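Local coordinates for Alr3699 protein (Nostoc sp., PDB 4XSO) that is of unknown function but has the two-domain GT-B fold of a glycosyltransferase-like protein, each domain built on a parallel beta sheet, at residues E133-Q137 and T138-V142; V144-A147 and N148-S152; G169-A172 and E173-K176. One frame throughout, in Å; residues are numbered along the deposited sequence.

Contact 1. Residues E133-Q137 and T138-V142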
ATOM      1  N   GLU A 133     -12.261  21.435   7.085  1.00 46.46           N
ATOM      2  CA  GLU A 133     -12.600  21.675   8.493  1.00 47.49           C
ATOM      3  C   GLU A 133     -12.736  20.399   9.312  1.00 56.63           C
ATOM      4  O   GLU A 133     -12.566  20.434  10.529  1.00 52.16           O
ATOM      5  CB  GLU A 133     -13.872  22.497   8.588  1.00 49.17           C
ATOM      6  CG  GLU A 133     -14.242  22.866  10.016  1.00 58.21           C
ATOM      7  CD  GLU A 133     -13.280  23.903  10.677  1.00 58.47           C
ATOM      8  OE1 GLU A 133     -12.268  24.344  10.032  1.00 45.78           O
ATOM      9  OE2 GLU A 133     -13.575  24.265  11.858  1.00 54.00           O
ATOM     10  N   HIS A 134     -13.055  19.270   8.664  1.00 56.33           N
ATOM     11  CA  HIS A 134     -13.269  18.017   9.384  1.00 51.70           C
ATOM     12  C   HIS A 134     -12.312  16.871   9.008  1.00 51.40           C
ATOM     13  O   HIS A 134     -12.374  15.815   9.587  1.00 54.63           O
ATOM     14  CB  HIS A 134     -14.727  17.622   9.221  1.00 59.47           C
ATOM     15  CG  HIS A 134     -15.679  18.652   9.748  1.00 66.73           C
ATOM     16  ND1 HIS A 134     -16.480  19.420   8.928  1.00 66.43           N
ATOM     17  CD2 HIS A 134     -15.923  19.076  11.012  1.00 69.70           C
ATOM     18  CE1 HIS A 134     -17.191  20.252   9.659  1.00 58.66           C
ATOM     19  NE2 HIS A 134     -16.872  20.067  10.927  1.00 66.90           N
ATOM     20  N   PHE A 135     -11.411  17.091   8.058  1.00 51.29           N
ATOM     21  CA  PHE A 135     -10.457  16.092   7.668  1.00 49.59           C
ATOM     22  C   PHE A 135      -9.163  16.813   7.409  1.00 52.99           C
ATOM     23  O   PHE A 135      -9.171  17.899   6.852  1.00 49.76           O
ATOM     24  CB  PHE A 135     -10.937  15.382   6.385  1.00 53.39           C
ATOM     25  CG  PHE A 135     -12.203  14.581   6.585  1.00 51.36           C
ATOM     26  CD1 PHE A 135     -12.183  13.428   7.346  1.00 62.15           C
ATOM     27  CD2 PHE A 135     -13.406  15.012   6.070  1.00 45.37           C
ATOM     28  CE1 PHE A 135     -13.340  12.704   7.562  1.00 63.30           C
ATOM     29  CE2 PHE A 135     -14.561  14.313   6.284  1.00 47.96           C
ATOM     30  CZ  PHE A 135     -14.540  13.148   7.021  1.00 61.99           C
ATOM     31  N   SER A 136      -8.044  16.199   7.753  1.00 55.47           N
ATOM     32  CA  SER A 136      -6.770  16.855   7.546  1.00 55.08           C
ATOM     33  C   SER A 136      -6.540  16.918   6.076  1.00 58.61           C
ATOM     34  O   SER A 136      -7.036  16.077   5.322  1.00 52.26           O
ATOM     35  CB  SER A 136      -5.628  16.083   8.208  1.00 60.71           C
ATOM     36  OG  SER A 136      -5.370  14.866   7.535  1.00 58.02           O
ATOM     37  N   GLN A 137      -5.740  17.891   5.653  1.00 52.97           N
ATOM     38  CA  GLN A 137      -5.450  18.076   4.238  1.00 62.35           C
ATOM     39  C   GLN A 137      -4.754  16.840   3.687  1.00 61.70           C
ATOM     40  O   GLN A 137      -5.042  16.404   2.572  1.00 67.36           O
ATOM     41  CB  GLN A 137      -4.574  19.313   4.028  1.00 62.64           C
ATOM     42  CG  GLN A 137      -5.353  20.612   3.906  1.00 71.40           C
ATOM     43  CD  GLN A 137      -5.968  20.797   2.532  1.00 75.31           C
ATOM     44  OE1 GLN A 137      -6.202  19.828   1.809  1.00 89.68           O
ATOM     45  NE2 GLN A 137      -6.231  22.045   2.165  1.00 81.90           N
ATOM     46  N   THR A 138      -3.843  16.271   4.470  1.00 58.77           N
ATOM     47  CA  THR A 138      -3.182  15.044   4.069  1.00 62.01           C
ATOM     48  C   THR A 138      -4.178  13.986   3.645  1.00 54.35           C
ATOM     49  O   THR A 138      -4.103  13.524   2.523  1.00 47.56           O
ATOM     50  CB  THR A 138      -2.262  14.481   5.208  1.00 65.41           C
ATOM     51  OG1 THR A 138      -1.029  15.191   5.174  1.00 65.31           O
ATOM     52  CG2 THR A 138      -1.923  12.981   5.032  1.00 65.12           C
ATOM     53  N   ASN A 139      -5.086  13.624   4.546  1.00 50.87           N
ATOM     54  CA  ASN A 139      -6.105  12.628   4.255  1.00 57.96           C
ATOM     55  C   ASN A 139      -6.901  13.021   3.017  1.00 52.12           C
ATOM     56  O   ASN A 139      -7.200  12.171   2.204  1.00 55.09           O
ATOM     57  CB  ASN A 139      -7.049  12.393   5.457  1.00 55.88           C
ATOM     58  CG  ASN A 139      -6.374  11.631   6.581  1.00 62.12           C
ATOM     59  OD1 ASN A 139      -6.173  12.131   7.709  1.00 54.64           O
ATOM     60  ND2 ASN A 139      -5.987  10.421   6.272  1.00 69.35           N
ATOM     61  N   LEU A 140      -7.219  14.298   2.868  1.00 47.46           N
ATOM     62  CA  LEU A 140      -8.002  14.749   1.712  1.00 52.79           C
ATOM     63  C   LEU A 140      -7.258  14.579   0.412  1.00 49.21           C
ATOM     64  O   LEU A 140      -7.831  14.075  -0.574  1.00 44.62           O
ATOM     65  CB  LEU A 140      -8.416  16.216   1.821  1.00 54.80           C
ATOM     66  CG  LEU A 140      -9.446  16.588   2.874  1.00 59.03           C
ATOM     67  CD1 LEU A 140      -9.921  18.009   2.561  1.00 69.53           C
ATOM     68  CD2 LEU A 140     -10.612  15.624   2.954  1.00 61.19           C
ATOM     69  N   ARG A 141      -6.016  15.060   0.388  1.00 45.03           N
ATOM     70  CA  ARG A 141      -5.160  14.922  -0.789  1.00 46.43           C
ATOM     71  C   ARG A 141      -5.001  13.435  -1.209  1.00 39.93           C
ATOM     72  O   ARG A 141      -5.084  13.103  -2.366  1.00 40.23           O
ATOM     73  CB  ARG A 141      -3.757  15.540  -0.553  1.00 55.86           C
ATOM     74  CG  ARG A 141      -3.613  17.065  -0.627  1.00 65.12           C
ATOM     75  CD  ARG A 141      -4.598  17.709  -1.603  1.00 74.90           C
ATOM     76  NE  ARG A 141      -4.218  19.063  -2.023  1.00 84.41           N
ATOM     77  CZ  ARG A 141      -4.559  20.200  -1.411  1.00 82.58           C
ATOM     78  NH1 ARG A 141      -5.306  20.211  -0.297  1.00 80.45           N
ATOM     79  NH2 ARG A 141      -4.131  21.340  -1.927  1.00 77.37           N
ATOM     80  N   VAL A 142      -4.777  12.572  -0.245  1.00 38.81           N
ATOM     81  CA  VAL A 142      -4.535  11.165  -0.491  1.00 40.90           C
ATOM     82  C   VAL A 142      -5.812  10.530  -1.047  1.00 38.39           C
ATOM     83  O   VAL A 142      -5.801   9.940  -2.107  1.00 40.01           O
ATOM     84  CB  VAL A 142      -4.050  10.478   0.793  1.00 37.27           C
ATOM     85  CG1 VAL A 142      -4.086   8.943   0.670  1.00 40.09           C
ATOM     86  CG2 VAL A 142      -2.610  10.895   1.046  1.00 42.08           C
TER
HETATM   87  O   HOH W   1      -9.003  13.218   8.990  1.00 56.70           O
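Ser136 and Asn139 face each other across the first turn of helix 137-150, and the serine hydroxyl works both as donor and as acceptor. Its OG sits between the backbone N and the carbonyl carbon (chi1 70°), the position that lets it receive the backbone N-H of Asn139; Asn139 N to Ser136 OG measures 3.2 Å and the bond is nearly straight at 170°. The same OG donates to Asn139 OD1 at 2.9 Å, coming down on the amide from above its carbonyl plane rather than along a lone pair. A water bridges the pair, donating to Asn139 OD1 and receiving a weak bond from Ser136 N. Ser136 is thus the N-cap of the helix: its side-chain oxygen takes up the N-H of Asn139 in the first turn, whose amides have no preceding turn to bond to. Behind the cap the regular pattern sets in at once: Leu140 N reaches Ser136 O at 3.0 Å, and Arg141 N reaches Gln137 O at 2.7 Å.

Phe135, one residue ahead of the cap, crosses Leu140 at about a right angle. The leucine methyl CD2 lies 3.5 Å from Phe135 CB and approaches the ring itself only obliquely, while the end of the phenylalanine side chain leads away from the helix start, and Phe135 also touches Gln105 of helix 105-118. Leu140 is buried against Leu130. Thr138 and Asn139 also pack on Ser79 and Leu80, respectively, of the second subunit.

Contact 2. Residues V144-A147 and N148-S152; sequences VNLA and NRFAS
Apolar contact between Leu146 and Phe150, one helical turn apart, centres on a methyl group and one side of the ring: Leu146 CD2 lies 3.6 Å from Phe150 CE2, and the two side chains run at a slant to each other. In both, CG stands anti to the carbonyl carbon (chi1 -70° and -64°), which sends the two chains out from the same side of the helix. Leu146 O lies near the plane of the ring at its edge, 3.4 Å from Phe150 CD2, while CG of the adjacent Arg149 rests over one face, displaced toward the rim.

Val144 and Asn148 lie side by side and point the same way, with Val144 CG1 3.6 Å from Asn148 ND2. The amide of Asn148 finds its partner beyond the helix: ND2 donates to Gly169 O, so the valine methyl flanks a group already engaged.

Among the backbone bonds, Asn148 N to Val144 O (2.8 Å) and Phe150 N to Leu146 O (2.8 Å) continue the alpha-helical pattern. Arg149 N bonds to Asn145 O and makes a weak second bond to Leu146 O. The series closes with Ala151 N to Ala147 O at 2.9 Å; Ala151 is the first residue to leave helical angles, and its CB comes close to the same oxygen, 3.1 Å from Ala147 O.

This is the C-terminal end of the helix in a beta-alpha-beta unit, running from strand 122-126 through helix 137-150 to strand 153-156. Ala147 packs on Tyr124 of the first strand and on Phe165 of helix 159-167, Leu146 and Phe150 pack on helix 105-118, and Phe150 also meets Phe116 and Phe150 of the second subunit at the dimer interface.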
ATOM      1  N   VAL A 144      -8.487  12.007  -2.461  1.00 36.35           N
ATOM      2  CA  VAL A 144      -8.799  12.535  -3.763  1.00 37.35           C
ATOM      3  C   VAL A 144      -7.901  11.920  -4.860  1.00 37.27           C
ATOM      4  O   VAL A 144      -8.345  11.486  -5.957  1.00 36.53           O
ATOM      5  CB  VAL A 144      -8.650  14.073  -3.714  1.00 42.52           C
ATOM      6  CG1 VAL A 144      -8.476  14.669  -5.080  1.00 44.32           C
ATOM      7  CG2 VAL A 144      -9.815  14.722  -2.965  1.00 46.02           C
ATOM      8  N   ASN A 145      -6.615  11.920  -4.585  1.00 34.62           N
ATOM      9  CA  ASN A 145      -5.669  11.449  -5.580  1.00 38.64           C
ATOM     10  C   ASN A 145      -5.890   9.952  -5.918  1.00 34.71           C
ATOM     11  O   ASN A 145      -5.869   9.550  -7.065  1.00 31.02           O
ATOM     12  CB  ASN A 145      -4.296  11.642  -5.066  1.00 38.70           C
ATOM     13  CG  ASN A 145      -3.250  11.002  -5.970  1.00 53.19           C
ATOM     14  OD1 ASN A 145      -2.323  10.323  -5.492  1.00 52.62           O
ATOM     15  ND2 ASN A 145      -3.385  11.225  -7.285  1.00 58.09           N
ATOM     16  N   LEU A 146      -6.063   9.138  -4.905  1.00 29.80           N
ATOM     17  CA  LEU A 146      -6.256   7.729  -5.139  1.00 33.11           C
ATOM     18  C   LEU A 146      -7.580   7.508  -5.900  1.00 32.72           C
ATOM     19  O   LEU A 146      -7.674   6.712  -6.826  1.00 31.51           O
ATOM     20  CB  LEU A 146      -6.251   6.967  -3.820  1.00 33.98           C
ATOM     21  CG  LEU A 146      -4.814   6.944  -3.195  1.00 37.27           C
ATOM     22  CD1 LEU A 146      -4.767   6.146  -1.913  1.00 36.26           C
ATOM     23  CD2 LEU A 146      -3.874   6.275  -4.164  1.00 41.11           C
ATOM     24  N   ALA A 147      -8.600   8.221  -5.497  1.00 32.24           N
ATOM     25  CA  ALA A 147      -9.908   8.071  -6.183  1.00 32.38           C
ATOM     26  C   ALA A 147      -9.759   8.423  -7.647  1.00 27.52           C
ATOM     27  O   ALA A 147     -10.147   7.640  -8.565  1.00 32.30           O
ATOM     28  CB  ALA A 147     -10.949   8.933  -5.427  1.00 30.76           C
ATOM     29  N   ASN A 148      -9.112   9.570  -7.910  1.00 32.06           N
ATOM     30  CA  ASN A 148      -8.964  10.057  -9.249  1.00 31.52           C
ATOM     31  C   ASN A 148      -8.185   9.093 -10.098  1.00 31.79           C
ATOM     32  O   ASN A 148      -8.466   8.899 -11.280  1.00 29.81           O
ATOM     33  CB  ASN A 148      -8.232  11.440  -9.295  1.00 31.76           C
ATOM     34  CG  ASN A 148      -9.086  12.547  -8.762  1.00 34.97           C
ATOM     35  OD1 ASN A 148     -10.279  12.348  -8.559  1.00 35.52           O
ATOM     36  ND2 ASN A 148      -8.503  13.730  -8.557  1.00 31.42           N
ATOM     37  N   ARG A 149      -7.199   8.469  -9.516  1.00 29.95           N
ATOM     38  CA  ARG A 149      -6.369   7.588 -10.339  1.00 35.94           C
ATOM     39  C   ARG A 149      -6.909   6.138 -10.451  1.00 35.09           C
ATOM     40  O   ARG A 149      -6.667   5.456 -11.474  1.00 28.53           O
ATOM     41  CB  ARG A 149      -4.940   7.535  -9.823  1.00 42.48           C
ATOM     42  CG  ARG A 149      -4.019   6.679 -10.710  1.00 50.33           C
ATOM     43  CD  ARG A 149      -2.504   6.898 -10.495  1.00 63.31           C
ATOM     44  NE  ARG A 149      -1.712   6.356 -11.632  1.00 70.94           N
ATOM     45  CZ  ARG A 149      -0.375   6.273 -11.677  1.00 77.65           C
ATOM     46  NH1 ARG A 149       0.385   6.716 -10.667  1.00 76.96           N
ATOM     47  NH2 ARG A 149       0.216   5.761 -12.764  1.00 77.35           N
ATOM     48  N   PHE A 150      -7.509   5.637  -9.394  1.00 28.77           N
ATOM     49  CA  PHE A 150      -7.819   4.178  -9.391  1.00 29.83           C
ATOM     50  C   PHE A 150      -9.267   3.837  -9.430  1.00 28.66           C
ATOM     51  O   PHE A 150      -9.636   2.678  -9.697  1.00 29.24           O
ATOM     52  CB  PHE A 150      -7.234   3.535  -8.152  1.00 33.81           C
ATOM     53  CG  PHE A 150      -5.746   3.606  -8.115  1.00 34.91           C
ATOM     54  CD1 PHE A 150      -5.014   2.774  -8.932  1.00 41.93           C
ATOM     55  CD2 PHE A 150      -5.105   4.617  -7.418  1.00 38.73           C
ATOM     56  CE1 PHE A 150      -3.626   2.888  -8.978  1.00 52.48           C
ATOM     57  CE2 PHE A 150      -3.726   4.752  -7.470  1.00 41.62           C
ATOM     58  CZ  PHE A 150      -2.982   3.870  -8.237  1.00 43.97           C
ATOM     59  N   ALA A 151     -10.104   4.783  -9.040  1.00 25.91           N
ATOM     60  CA  ALA A 151     -11.556   4.454  -8.956  1.00 29.32           C
ATOM     61  C   ALA A 151     -12.212   4.556 -10.308  1.00 33.04           C
ATOM     62  O   ALA A 151     -12.018   5.508 -10.980  1.00 31.22           O
ATOM     63  CB  ALA A 151     -12.215   5.420  -7.976  1.00 30.10           C
ATOM     64  N   SER A 152     -12.989   3.549 -10.717  1.00 31.85           N
ATOM     65  CA  SER A 152     -13.755   3.621 -11.899  1.00 30.92           C
ATOM     66  C   SER A 152     -14.959   4.530 -11.757  1.00 31.92           C
ATOM     67  O   SER A 152     -15.524   4.939 -12.745  1.00 29.42           O
ATOM     68  CB  SER A 152     -14.267   2.211 -12.285  1.00 34.00           C
ATOM     69  OG  SER A 152     -13.186   1.446 -12.718  1.00 32.63           O
TER

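Contact 3. Residues G169-A172 and E173-K176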
ATOM      1  N   GLY A 169     -10.393  18.806  -5.461  1.00 37.27           N
ATOM      2  CA  GLY A 169      -9.560  18.321  -6.541  1.00 35.67           C
ATOM      3  C   GLY A 169     -10.060  16.986  -7.152  1.00 40.56           C
ATOM      4  O   GLY A 169      -9.442  16.472  -8.078  1.00 30.97           O
ATOM      5  N   GLY A 170     -11.180  16.429  -6.683  1.00 33.18           N
ATOM      6  CA  GLY A 170     -11.704  15.213  -7.311  1.00 32.72           C
ATOM      7  C   GLY A 170     -12.199  15.456  -8.718  1.00 32.78           C
ATOM      8  O   GLY A 170     -12.731  16.525  -9.057  1.00 29.39           O
ATOM      9  N   ARG A 171     -12.062  14.437  -9.521  1.00 33.74           N
ATOM     10  CA  ARG A 171     -12.489  14.492 -10.919  1.00 35.25           C
ATOM     11  C   ARG A 171     -14.012  14.387 -11.020  1.00 36.24           C
ATOM     12  O   ARG A 171     -14.589  13.318 -10.815  1.00 29.83           O
ATOM     13  CB  ARG A 171     -11.831  13.347 -11.660  1.00 34.07           C
ATOM     14  CG  ARG A 171     -10.372  13.612 -12.025  1.00 35.07           C
ATOM     15  CD  ARG A 171      -9.717  12.342 -12.533  1.00 34.13           C
ATOM     16  NE  ARG A 171     -10.306  11.892 -13.747  1.00 41.44           N
ATOM     17  CZ  ARG A 171     -10.349  10.622 -14.150  1.00 51.81           C
ATOM     18  NH1 ARG A 171      -9.822   9.662 -13.405  1.00 50.61           N
ATOM     19  NH2 ARG A 171     -10.945  10.311 -15.303  1.00 54.01           N
ATOM     20  N   ALA A 172     -14.620  15.499 -11.443  1.00 31.23           N
ATOM     21  CA  ALA A 172     -16.038  15.627 -11.492  1.00 30.59           C
ATOM     22  C   ALA A 172     -16.693  14.542 -12.389  1.00 27.81           C
ATOM     23  O   ALA A 172     -17.732  14.032 -12.031  1.00 28.43           O
ATOM     24  CB  ALA A 172     -16.450  17.049 -11.856  1.00 29.83           C
ATOM     25  N   GLU A 173     -16.043  14.142 -13.481  1.00 27.65           N
ATOM     26  CA  GLU A 173     -16.607  13.207 -14.431  1.00 31.14           C
ATOM     27  C   GLU A 173     -16.683  11.749 -13.896  1.00 29.83           C
ATOM     28  O   GLU A 173     -17.261  10.875 -14.521  1.00 27.31           O
ATOM     29  CB  GLU A 173     -15.882  13.252 -15.786  1.00 34.60           C
ATOM     30  CG  GLU A 173     -14.444  12.696 -15.883  1.00 37.40           C
ATOM     31  CD  GLU A 173     -13.336  13.593 -15.290  1.00 41.62           C
ATOM     32  OE1 GLU A 173     -13.608  14.687 -14.671  1.00 37.91           O
ATOM     33  OE2 GLU A 173     -12.146  13.193 -15.468  1.00 42.51           O
ATOM     34  N   LEU A 174     -16.044  11.488 -12.769  1.00 31.06           N
ATOM     35  CA  LEU A 174     -16.061  10.214 -12.177  1.00 31.71           C
ATOM     36  C   LEU A 174     -17.303  10.051 -11.273  1.00 30.19           C
ATOM     37  O   LEU A 174     -17.554   8.959 -10.793  1.00 33.91           O
ATOM     38  CB  LEU A 174     -14.818   9.995 -11.305  1.00 33.74           C
ATOM     39  CG  LEU A 174     -13.495   9.497 -11.861  1.00 36.86           C
ATOM     40  CD1 LEU A 174     -12.606   9.096 -10.666  1.00 35.66           C
ATOM     41  CD2 LEU A 174     -13.616   8.336 -12.872  1.00 36.39           C
ATOM     42  N   THR A 175     -18.066  11.127 -11.017  1.00 32.75           N
ATOM     43  CA  THR A 175     -18.976  11.131  -9.881  1.00 29.81           C
ATOM     44  C   THR A 175     -20.378  10.896 -10.384  1.00 29.87           C
ATOM     45  O   THR A 175     -20.652  11.219 -11.498  1.00 30.52           O
ATOM     46  CB  THR A 175     -19.004  12.473  -9.086  1.00 31.06           C
ATOM     47  OG1 THR A 175     -19.477  13.538  -9.920  1.00 28.47           O
ATOM     48  CG2 THR A 175     -17.630  12.801  -8.541  1.00 34.10           C
ATOM     49  N   LYS A 176     -21.210  10.302  -9.548  1.00 29.50           N
ATOM     50  CA  LYS A 176     -22.595  10.130  -9.792  1.00 30.46           C
ATOM     51  C   LYS A 176     -23.260  10.236  -8.434  1.00 28.35           C
ATOM     52  O   LYS A 176     -22.838   9.552  -7.499  1.00 31.94           O
ATOM     53  CB  LYS A 176     -22.883   8.742 -10.321  1.00 30.19           C
ATOM     54  CG  LYS A 176     -24.392   8.586 -10.605  1.00 36.37           C
ATOM     55  CD  LYS A 176     -24.769   7.304 -11.314  1.00 40.66           C
ATOM     56  CE  LYS A 176     -26.259   7.010 -11.069  1.00 47.77           C
ATOM     57  NZ  LYS A 176     -27.195   8.095 -11.477  1.00 47.37           N
TER
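The guanidinium of Arg171 has Leu174 over one face and Glu173 at its edge. Leu174 CG stands 4.0 Å above the plane, over its centre, with CD1 near NH1. At the edge, NE and NH2 together grip a single carboxylate oxygen, a side-on salt bridge: Arg171 NE to Glu173 OE2 is 2.8 Å and Arg171 NH2 to Glu173 OE2 is 3.1 Å. Both nitrogens reach OE2 from the same face of the carboxylate, whose plane is turned 59° from the guanidinium. The glutamate folds back to its partner through a bend at chi2 (-76°). The remaining nitrogen, NH1, bonds to Asn148 O on helix 137-150.

These residues form the turn between helix 159-167, closed by a Schellman motif at Gly169, and the edge strand 175-177 of the seven-stranded parallel sheet. A short 3-10 turn precedes the strand, marked by Leu174 N donating to Arg171 O at 3.0 Å.

Thr175 then doubles back on Ala172: its OG1 donates to Ala172 O at 2.8 Å in the carbonyl plane, and its N bonds to the same oxygen, so Ala172 O takes two donors from one residue. OG1 also pairs with Gln162 NE2.

How the contacts relate
From the N terminus the chain leaves strand 122-126 and reaches contact 1, which caps the start of helix 137-150. Contact 2 follows in the last turns of the same helix, before the chain enters strand 153-156; the centres of contacts 1 and 2 are about 15 Å apart. After helix 159-167, contact 3 shapes the turn into edge strand 175-177. The three lie in series, each closing a short local turn, and none nests in or crosses another. Contacts 2 and 3 nevertheless touch, through Asn148 and the residues around Gly169, their centres about 9 Å apart, tying the C-terminal end of helix 137-150 to the turn after helix 159-167. Contacts 1 and 2 also meet the second subunit.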